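Local coordinates for protein putative L-alanine-DL-glutamate epimerase (Burkholderia xenovorans, PDB 2OO6) that probably works as a metal-dependent racemase or epimerase of the mandelate racemase/muconate lactonizing enzyme family, at residues T27-V32 and A100-V105; C325-A330 and H358-Q363. All coordinates share one frame; numbering follows the deposited sequence.

Interaction 1: T27-V32 and A100-V105; sequences TDEGIV and AKTLNV
Ile-31 faces Thr-102 where the loop of the beta hairpin formed by strands 19-27 and 32-37 meets the C-terminal end of helix 82-102, their CA atoms 6.7 Å apart. Within the N-terminal domain of this enolase-type fold, the hairpin loop is a type I turn from Thr-27 to Gly-30, while the helix closes in a Schellman motif with Asn-104 at positive phi. Ile-31 supplies the apolar part of the contact. A chi1 of -64° puts its CG1 beside the backbone N and leaves CG2 anti to it; CG2 lies 3.7 Å from CB of Lys-101, and CG1 and CG2 both pass close to Thr-102 OG1. That hydroxyl also bonds the carbonyl of Ala-98 one turn back in the helix. A water donates to Thr-102 OG1 and to Glu-29 OE1 and is also bonded to Thr-27 OG1, linking Thr-27 and Glu-29 to Thr-102. A second water donates to the carbonyl O of Thr-102 and, weakly, to Glu-29 OE1. Within the loop, Thr-27 OG1 accepts from the backbone N of Ile-31 as well. Lys-101, extended beyond CG, runs along the hairpin to the start of strand 32-37, its charge shared by salt bridges to Asp-97 and Asp-378. From there its NZ donates to Val-32 O at 2.9 Å, meeting the carbonyl almost end-on, with a C=O...N angle of 161°.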
# COMPACT_ATOMS: atom_id res chain seq x y z
N THR A 27 7.25 41.68 -30.86
CA THR A 27 6.19 41.27 -31.80
C THR A 27 6.19 42.19 -33.03
O THR A 27 6.83 43.25 -33.01
CB THR A 27 4.80 41.38 -31.17
OG1 THR A 27 4.45 42.77 -31.05
CG2 THR A 27 4.77 40.72 -29.78
N ASP A 28 5.45 41.79 -34.06
CA ASP A 28 5.34 42.57 -35.29
C ASP A 28 4.74 43.97 -35.05
O ASP A 28 5.01 44.90 -35.82
CB ASP A 28 4.56 41.81 -36.36
CG ASP A 28 4.61 42.50 -37.71
OD1 ASP A 28 5.72 42.56 -38.30
OD2 ASP A 28 3.56 43.02 -38.16
N GLU A 29 3.96 44.12 -33.98
CA GLU A 29 3.41 45.42 -33.55
C GLU A 29 4.39 46.30 -32.78
O GLU A 29 4.04 47.43 -32.41
CB GLU A 29 2.19 45.20 -32.65
CG GLU A 29 0.99 44.78 -33.43
CD GLU A 29 -0.27 44.60 -32.58
OE1 GLU A 29 -0.20 44.54 -31.31
OE2 GLU A 29 -1.35 44.50 -33.23
N GLY A 30 5.59 45.80 -32.50
CA GLY A 30 6.58 46.54 -31.72
C GLY A 30 6.41 46.43 -30.20
O GLY A 30 7.08 47.11 -29.44
N ILE A 31 5.52 45.55 -29.75
CA ILE A 31 5.40 45.26 -28.31
C ILE A 31 6.60 44.43 -27.87
O ILE A 31 7.04 43.52 -28.59
CB ILE A 31 4.08 44.53 -27.98
CG1 ILE A 31 2.85 45.42 -28.29
CG2 ILE A 31 4.09 44.03 -26.51
CD1 ILE A 31 2.63 46.58 -27.35
N VAL A 32 7.12 44.75 -26.69
CA VAL A 32 8.25 44.01 -26.14
C VAL A 32 7.83 43.36 -24.82
O VAL A 32 7.36 44.03 -23.88
CB VAL A 32 9.52 44.90 -25.95
CG1 VAL A 32 10.64 44.08 -25.32
CG2 VAL A 32 9.96 45.56 -27.33
N ALA A 100 0.07 40.20 -22.41
CA ALA A 100 -0.62 41.11 -21.50
C ALA A 100 -0.53 42.54 -22.05
O ALA A 100 -1.54 43.23 -22.18
CB ALA A 100 0.00 41.04 -20.07
N LYS A 101 0.68 42.94 -22.43
CA LYS A 101 0.87 44.27 -23.01
C LYS A 101 0.06 44.50 -24.29
O LYS A 101 -0.49 45.59 -24.52
CB LYS A 101 2.34 44.49 -23.28
CG LYS A 101 3.11 44.72 -21.99
CD LYS A 101 4.62 44.70 -22.23
CE LYS A 101 5.37 45.15 -20.99
NZ LYS A 101 6.87 45.03 -21.16
N THR A 102 -0.00 43.47 -25.13
CA THR A 102 -0.82 43.51 -26.37
C THR A 102 -2.30 43.75 -26.02
O THR A 102 -2.99 44.51 -26.70
CB THR A 102 -0.62 42.22 -27.19
OG1 THR A 102 0.76 42.12 -27.61
CG2 THR A 102 -1.50 42.19 -28.43
N LEU A 103 -2.77 43.15 -24.91
CA LEU A 103 -4.13 43.38 -24.47
C LEU A 103 -4.29 44.55 -23.49
O LEU A 103 -5.40 44.81 -23.00
CB LEU A 103 -4.70 42.11 -23.84
CG LEU A 103 -4.85 40.94 -24.82
CD1 LEU A 103 -5.19 39.66 -24.00
CD2 LEU A 103 -5.93 41.22 -25.90
N ASN A 104 -3.19 45.25 -23.21
CA ASN A 104 -3.18 46.41 -22.31
C ASN A 104 -3.68 46.09 -20.88
O ASN A 104 -4.51 46.82 -20.33
CB ASN A 104 -4.02 47.57 -22.90
CG ASN A 104 -3.62 48.94 -22.36
OD1 ASN A 104 -2.43 49.20 -22.14
ND2 ASN A 104 -4.59 49.80 -22.16
N VAL A 105 -3.22 44.98 -20.31
CA VAL A 105 -3.60 44.56 -18.98
C VAL A 105 -2.36 44.09 -18.19
O VAL A 105 -1.38 43.65 -18.78
CB VAL A 105 -4.63 43.37 -19.01
CG1 VAL A 105 -5.93 43.78 -19.67
CG2 VAL A 105 -4.04 42.11 -19.72
O HOH W 1 1.72 42.58 -30.13
O HOH W 2 -2.19 45.95 -28.95

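Interaction 2: C325-A330 and H358-Q363; sequences CTMINA and HAPEYQ
Thr-326 and Met-327, neighbours on helix 323-335, both touch Pro-360 as the chain runs into strand 361-363, Thr-326 by its methyl at the ring and Met-327 by its CE methyl at the backbone. With chi1 at -61°, Thr-326 splits its two branches between different tasks. CG2 stands anti to the backbone N and reaches the proline ring, 3.9 Å from CB and only slightly farther from CG, while OG1 bonds the side-chain amide of Asn-319. The same methyl lies 3.8 Å from Tyr-362 OH, so it touches both the proline ring and the phenol oxygen. Tyr-362 approaches Thr-326 from the opposite direction, and its hydroxyl is hydrogen-bonded to Thr-344. Met-327 reaches the loop by bending. Its chi2 of -53° turns the chain, and chi3, at -147°, is well short of fully extended. The bends put the terminal methyl over the backbone at the Ala-359/Pro-360 junction, where CE is 3.7 Å from Pro-360 CA and almost as near its N. SD trails behind, 4.4 Å from Pro-360 CB. No hydrogen bond crosses between the segments; the contact is made by van der Waals packing. Leu-367 of strand 366-368 touches Thr-326, Pro-360 and Tyr-362 alike, and Met-342 and Thr-344 of strand 342-344 also pack on Thr-326, so the helix rests on the mixed sheet that strand 361-363 borders.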
# COMPACT_ATOMS: atom_id res chain seq x y z
N CYS A 325 11.97 39.74 -11.67
CA CYS A 325 11.56 38.48 -11.04
C CYS A 325 10.57 38.74 -9.92
O CYS A 325 9.58 38.01 -9.81
CB CYS A 325 12.76 37.66 -10.54
SG CYS A 325 13.59 36.75 -11.85
N THR A 326 10.81 39.78 -9.11
CA THR A 326 9.84 40.17 -8.08
C THR A 326 8.48 40.46 -8.66
O THR A 326 7.45 40.01 -8.13
CB THR A 326 10.35 41.37 -7.23
OG1 THR A 326 11.57 40.96 -6.58
CG2 THR A 326 9.30 41.76 -6.17
N MET A 327 8.45 41.21 -9.76
CA MET A 327 7.17 41.56 -10.39
C MET A 327 6.46 40.36 -11.04
O MET A 327 5.23 40.25 -10.98
CB MET A 327 7.35 42.72 -11.37
CG MET A 327 7.77 44.05 -10.65
SD MET A 327 6.75 44.63 -9.25
CE MET A 327 6.97 46.40 -9.53
N ILE A 328 7.24 39.47 -11.65
CA ILE A 328 6.72 38.21 -12.21
C ILE A 328 5.99 37.47 -11.07
O ILE A 328 4.81 37.10 -11.20
CB ILE A 328 7.84 37.35 -12.88
CG1 ILE A 328 8.31 38.03 -14.18
CG2 ILE A 328 7.32 35.89 -13.20
CD1 ILE A 328 9.65 37.47 -14.78
N ASN A 329 6.68 37.32 -9.95
CA ASN A 329 6.14 36.61 -8.78
C ASN A 329 4.96 37.31 -8.12
O ASN A 329 4.03 36.66 -7.62
CB ASN A 329 7.25 36.33 -7.78
CG ASN A 329 8.08 35.16 -8.21
OD1 ASN A 329 7.53 34.11 -8.55
ND2 ASN A 329 9.37 35.34 -8.31
N ALA A 330 5.00 38.63 -8.16
CA ALA A 330 3.89 39.46 -7.67
C ALA A 330 2.59 39.18 -8.40
O ALA A 330 1.53 39.13 -7.79
CB ALA A 330 4.24 40.95 -7.81
N HIS A 358 10.65 50.39 -13.16
CA HIS A 358 9.91 50.48 -11.89
C HIS A 358 10.44 49.56 -10.79
O HIS A 358 10.89 48.44 -11.06
CB HIS A 358 8.42 50.17 -12.12
CG HIS A 358 7.76 51.09 -13.09
ND1 HIS A 358 7.38 52.37 -12.76
CD2 HIS A 358 7.42 50.92 -14.39
CE1 HIS A 358 6.84 52.96 -13.81
NE2 HIS A 358 6.84 52.10 -14.81
N ALA A 359 10.41 50.05 -9.55
CA ALA A 359 10.81 49.24 -8.41
C ALA A 359 9.56 48.75 -7.65
O ALA A 359 8.54 49.44 -7.59
CB ALA A 359 11.70 50.04 -7.48
N PRO A 360 9.64 47.54 -7.06
CA PRO A 360 8.57 47.03 -6.21
C PRO A 360 8.35 47.95 -5.01
O PRO A 360 9.32 48.53 -4.49
CB PRO A 360 9.10 45.67 -5.74
CG PRO A 360 10.56 45.70 -6.04
CD PRO A 360 10.76 46.60 -7.18
N GLU A 361 7.10 48.09 -4.60
CA GLU A 361 6.78 48.96 -3.49
C GLU A 361 6.21 48.17 -2.32
O GLU A 361 5.32 47.36 -2.49
CB GLU A 361 5.81 50.06 -3.95
CG GLU A 361 6.51 51.12 -4.78
CD GLU A 361 5.58 52.20 -5.32
OE1 GLU A 361 4.36 51.94 -5.47
OE2 GLU A 361 6.08 53.31 -5.62
N TYR A 362 6.75 48.42 -1.14
CA TYR A 362 6.32 47.71 0.06
C TYR A 362 5.68 48.69 1.04
O TYR A 362 6.14 49.82 1.14
CB TYR A 362 7.50 46.99 0.74
CG TYR A 362 8.21 46.03 -0.19
CD1 TYR A 362 7.75 44.72 -0.34
CD2 TYR A 362 9.33 46.42 -0.91
CE1 TYR A 362 8.40 43.81 -1.20
CE2 TYR A 362 10.00 45.54 -1.77
CZ TYR A 362 9.53 44.23 -1.92
OH TYR A 362 10.15 43.35 -2.79
N GLN A 363 4.63 48.25 1.73
CA GLN A 363 4.03 49.02 2.81
C GLN A 363 3.61 48.06 3.92
O GLN A 363 2.92 47.09 3.64
CB GLN A 363 2.80 49.81 2.34
CG GLN A 363 2.27 50.77 3.42
CD GLN A 363 1.34 51.84 2.88
OE1 GLN A 363 0.20 51.55 2.48
NE2 GLN A 363 1.80 53.09 2.88

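How the interactions relate
The two contacts share no helix or strand, with centres about 21 Å apart and nearest atoms about 9 Å apart. Interaction 1 is a surface contact in the N-terminal domain, its centre about 27 Å from the centre of the chain, and ordered water and a charged lysine do much of its joining. Interaction 2, where helix 323-335 meets the mixed sheet, is partly buried, its centre about 13 Å from that of the chain, and relies on apolar contact. Each sets a helix against a loop that borders a strand. Interaction 1 is away from the known ligand and metal sites, whereas Thr-326 of interaction 2 comes within about 10 Å, side chain to side chain, of His-125, which binds 2-oxoglutarate.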